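Local coordinates for protein alcohol dehydrogenase, zinc-containing (Thermotoga maritima, PDB 1VJ0) that probably acts as a zinc-dependent oxidoreductase of the medium-chain alcohol dehydrogenase family, carrying two zinc ions in each chain, at residues 47-55 and 371-379. Residues are numbered along the deposited sequence; the frame is centred on the assembly and turned at random.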
loop_
_atom_site.group_PDB
_atom_site.type_symbol
_atom_site.label_atom_id
_atom_site.label_comp_id
_atom_site.label_asym_id
_atom_site.label_seq_id
_atom_site.Cartn_x
_atom_site.Cartn_y
_atom_site.Cartn_z
ATOM N N VAL A 47 -36.823 -10.210 10.332
ATOM C CA VAL A 47 -35.888 -11.144 10.946
ATOM C C VAL A 47 -36.315 -11.448 12.373
ATOM O O VAL A 47 -36.611 -10.533 13.146
ATOM C CB VAL A 47 -34.433 -10.586 10.905
ATOM C CG1 VAL A 47 -33.420 -11.542 11.577
ATOM C CG2 VAL A 47 -34.035 -10.307 9.456
ATOM N N GLU A 48 -36.369 -12.730 12.689
ATOM C CA GLU A 48 -36.511 -13.213 14.055
ATOM C C GLU A 48 -35.151 -13.168 14.738
ATOM O O GLU A 48 -34.185 -13.806 14.276
ATOM C CB GLU A 48 -37.039 -14.660 14.029
ATOM C CG GLU A 48 -37.191 -15.259 15.429
ATOM C CD GLU A 48 -37.307 -16.768 15.452
ATOM O OE1 GLU A 48 -37.300 -17.424 14.369
ATOM O OE2 GLU A 48 -37.361 -17.281 16.596
ATOM N N ILE A 49 -35.030 -12.387 15.798
ATOM C CA ILE A 49 -33.761 -12.319 16.553
ATOM C C ILE A 49 -33.534 -13.622 17.312
ATOM O O ILE A 49 -34.423 -14.066 18.024
ATOM C CB ILE A 49 -33.731 -11.106 17.519
ATOM C CG1 ILE A 49 -33.751 -9.761 16.759
ATOM C CG2 ILE A 49 -32.558 -11.163 18.486
ATOM C CD1 ILE A 49 -32.452 -9.450 16.007
ATOM N N LEU A 50 -32.346 -14.224 17.142
ATOM C CA LEU A 50 -31.936 -15.375 17.929
ATOM C C LEU A 50 -30.859 -15.051 18.959
ATOM O O LEU A 50 -30.823 -15.678 20.016
ATOM C CB LEU A 50 -31.522 -16.562 17.036
ATOM C CG LEU A 50 -32.547 -17.048 16.030
ATOM C CD1 LEU A 50 -31.922 -17.891 14.906
ATOM C CD2 LEU A 50 -33.659 -17.777 16.777
ATOM N N SER A 51 -29.991 -14.111 18.660
ATOM C CA SER A 51 -28.968 -13.632 19.595
ATOM C C SER A 51 -28.855 -12.124 19.495
ATOM O O SER A 51 -28.767 -11.595 18.377
ATOM C CB SER A 51 -27.590 -14.193 19.214
ATOM O OG SER A 51 -27.584 -15.581 19.032
ATOM N N ALA A 52 -28.834 -11.436 20.650
ATOM C CA ALA A 52 -28.570 -10.016 20.734
ATOM C C ALA A 52 -27.480 -9.721 21.732
ATOM O O ALA A 52 -27.643 -9.969 22.945
ATOM C CB ALA A 52 -29.825 -9.239 21.117
ATOM N N GLY A 53 -26.362 -9.174 21.272
ATOM C CA GLY A 53 -25.303 -8.803 22.190
ATOM C C GLY A 53 -25.635 -7.549 22.957
ATOM O O GLY A 53 -26.192 -6.602 22.402
ATOM N N VAL A 54 -25.291 -7.536 24.227
ATOM C CA VAL A 54 -25.332 -6.330 25.042
ATOM C C VAL A 54 -23.915 -5.747 25.076
ATOM O O VAL A 54 -22.986 -6.376 25.594
ATOM C CB VAL A 54 -25.884 -6.620 26.441
ATOM C CG1 VAL A 54 -25.976 -5.362 27.272
ATOM C CG2 VAL A 54 -27.263 -7.230 26.317
ATOM N N CYS A 55 -23.779 -4.546 24.512
ATOM C CA CYS A 55 -22.507 -3.842 24.388
ATOM C C CYS A 55 -22.315 -2.841 25.482
ATOM O O CYS A 55 -23.263 -2.283 26.014
ATOM C CB CYS A 55 -22.430 -3.105 23.050
ATOM S SG CYS A 55 -20.764 -2.474 22.767
ATOM N N ALA A 371 -20.285 -8.915 34.298
ATOM C CA ALA A 371 -20.213 -9.636 33.031
ATOM C C ALA A 371 -19.099 -9.044 32.181
ATOM O O ALA A 371 -18.838 -7.833 32.240
ATOM C CB ALA A 371 -21.549 -9.550 32.273
ATOM N N LEU A 372 -18.474 -9.902 31.368
ATOM C CA LEU A 372 -17.573 -9.467 30.316
ATOM C C LEU A 372 -18.406 -9.184 29.052
ATOM O O LEU A 372 -18.235 -8.150 28.411
ATOM C CB LEU A 372 -16.501 -10.534 30.053
ATOM C CG LEU A 372 -15.484 -10.397 28.923
ATOM C CD1 LEU A 372 -14.758 -9.111 29.017
ATOM C CD2 LEU A 372 -14.456 -11.533 28.959
ATOM N N LYS A 373 -19.273 -10.139 28.702
ATOM C CA LYS A 373 -20.242 -9.996 27.644
ATOM C C LYS A 373 -21.514 -10.775 27.965
ATOM O O LYS A 373 -21.463 -11.943 28.358
ATOM C CB LYS A 373 -19.644 -10.496 26.300
ATOM C CG LYS A 373 -20.450 -10.155 25.128
ATOM C CD LYS A 373 -20.166 -8.737 24.722
ATOM C CE LYS A 373 -21.179 -8.236 23.784
ATOM N NZ LYS A 373 -20.925 -6.791 23.683
ATOM N N VAL A 374 -22.645 -10.094 27.812
ATOM C CA VAL A 374 -23.968 -10.708 27.919
ATOM C C VAL A 374 -24.610 -10.814 26.553
ATOM O O VAL A 374 -24.585 -9.860 25.772
ATOM C CB VAL A 374 -24.933 -9.869 28.761
ATOM C CG1 VAL A 374 -26.302 -10.619 28.914
ATOM C CG2 VAL A 374 -24.322 -9.539 30.129
ATOM N N ILE A 375 -25.219 -11.962 26.318
ATOM C CA ILE A 375 -26.115 -12.204 25.204
ATOM C C ILE A 375 -27.575 -12.336 25.671
ATOM O O ILE A 375 -27.882 -13.015 26.654
ATOM C CB ILE A 375 -25.679 -13.501 24.481
ATOM C CG1 ILE A 375 -24.225 -13.375 24.019
ATOM C CG2 ILE A 375 -26.601 -13.813 23.285
ATOM C CD1 ILE A 375 -23.946 -12.330 22.963
ATOM N N LEU A 376 -28.488 -11.678 24.955
ATOM C CA LEU A 376 -29.917 -11.783 25.257
ATOM C C LEU A 376 -30.556 -12.705 24.248
ATOM O O LEU A 376 -30.200 -12.716 23.059
ATOM C CB LEU A 376 -30.618 -10.417 25.194
ATOM C CG LEU A 376 -30.185 -9.377 26.237
ATOM C CD1 LEU A 376 -30.728 -8.001 25.928
ATOM C CD2 LEU A 376 -30.604 -9.838 27.639
ATOM N N TYR A 377 -31.525 -13.469 24.712
ATOM C CA TYR A 377 -32.286 -14.281 23.805
ATOM C C TYR A 377 -33.791 -14.062 24.023
ATOM O O TYR A 377 -34.290 -14.088 25.162
ATOM C CB TYR A 377 -31.895 -15.750 23.926
ATOM C CG TYR A 377 -32.072 -16.312 25.267
ATOM C CD1 TYR A 377 -33.310 -16.804 25.681
ATOM C CD2 TYR A 377 -31.001 -16.382 26.156
ATOM C CE1 TYR A 377 -33.479 -17.340 26.954
ATOM C CE2 TYR A 377 -31.163 -16.909 27.413
ATOM C CZ TYR A 377 -32.385 -17.390 27.807
ATOM O OH TYR A 377 -32.493 -17.919 29.069
ATOM N N PRO A 378 -34.504 -13.819 22.930
ATOM C CA PRO A 378 -35.946 -13.790 22.995
ATOM C C PRO A 378 -36.510 -15.176 23.353
ATOM O O PRO A 378 -35.842 -16.194 23.157
ATOM C CB PRO A 378 -36.352 -13.366 21.586
ATOM C CG PRO A 378 -35.078 -12.798 20.959
ATOM C CD PRO A 378 -34.005 -13.558 21.562
ATOM N N GLU A 379 -37.729 -15.139 23.867
ATOM C CA GLU A 379 -38.599 -16.261 24.223
ATOM C C GLU A 379 -38.300 -16.653 25.654
ATOM O O GLU A 379 -39.138 -16.329 26.506
ATOM C CB GLU A 379 -38.606 -17.408 23.197
ATOM C CG GLU A 379 -39.008 -16.853 21.827
ATOM C CD GLU A 379 -39.713 -17.826 20.875
ATOM O OE1 GLU A 379 -40.956 -18.068 21.014
ATOM O OE2 GLU A 379 -39.023 -18.304 19.930
#
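Ala-52 and Leu-376 pair through their backbones where the strand leading to Cys-55 meets the antiparallel C-terminal strand 374-377. Two hydrogen bonds join them: Leu-376 N to Ala-52 O at 2.8 Å, nearly straight at the hydrogen, and Ala-52 N to Leu-376 O at 3.1 Å. Val-54 N to Val-374 O adds a third at 2.9 Å. Gly-53, opposite Ile-375, brings no side chain, and Ile-375 CD1 lies against its CA.

Apolar packing covers the face bearing Ala-52, Val-54, Val-374 and Leu-376. With Leu-376 CG turned anti to its carbonyl carbon (chi1 -65°), CD1 comes within 3.6 Å of Val-54 CG2, while the small Ala-52 admits the leucine CB beside it. Farther along, where the first strand bends at Leu-50, Pro-378 crosses Ile-49 at about a right angle, CG touching both the isoleucine CG2 and its carbonyl oxygen. Proline suits this place, having no N-H to offer once the strand pairing has ended.

At the zinc end the polar contact is carried by Lys-373, whose long, flexible chain bends at chi2 (81°), bringing NZ 2.8 Å from Val-54 O, which it approaches from above the carbonyl plane. The same ammonium forms a salt bridge with Glu-78, a zinc ligand together with Cys-55, His-77 and Cys-178.

The lysine is thus a second-shell residue, holding a ligand carboxylate and the carbonyl of Val-54 together, and the pairing joins the last strand of the chain to the strand that leads into the zinc ligand Cys-55.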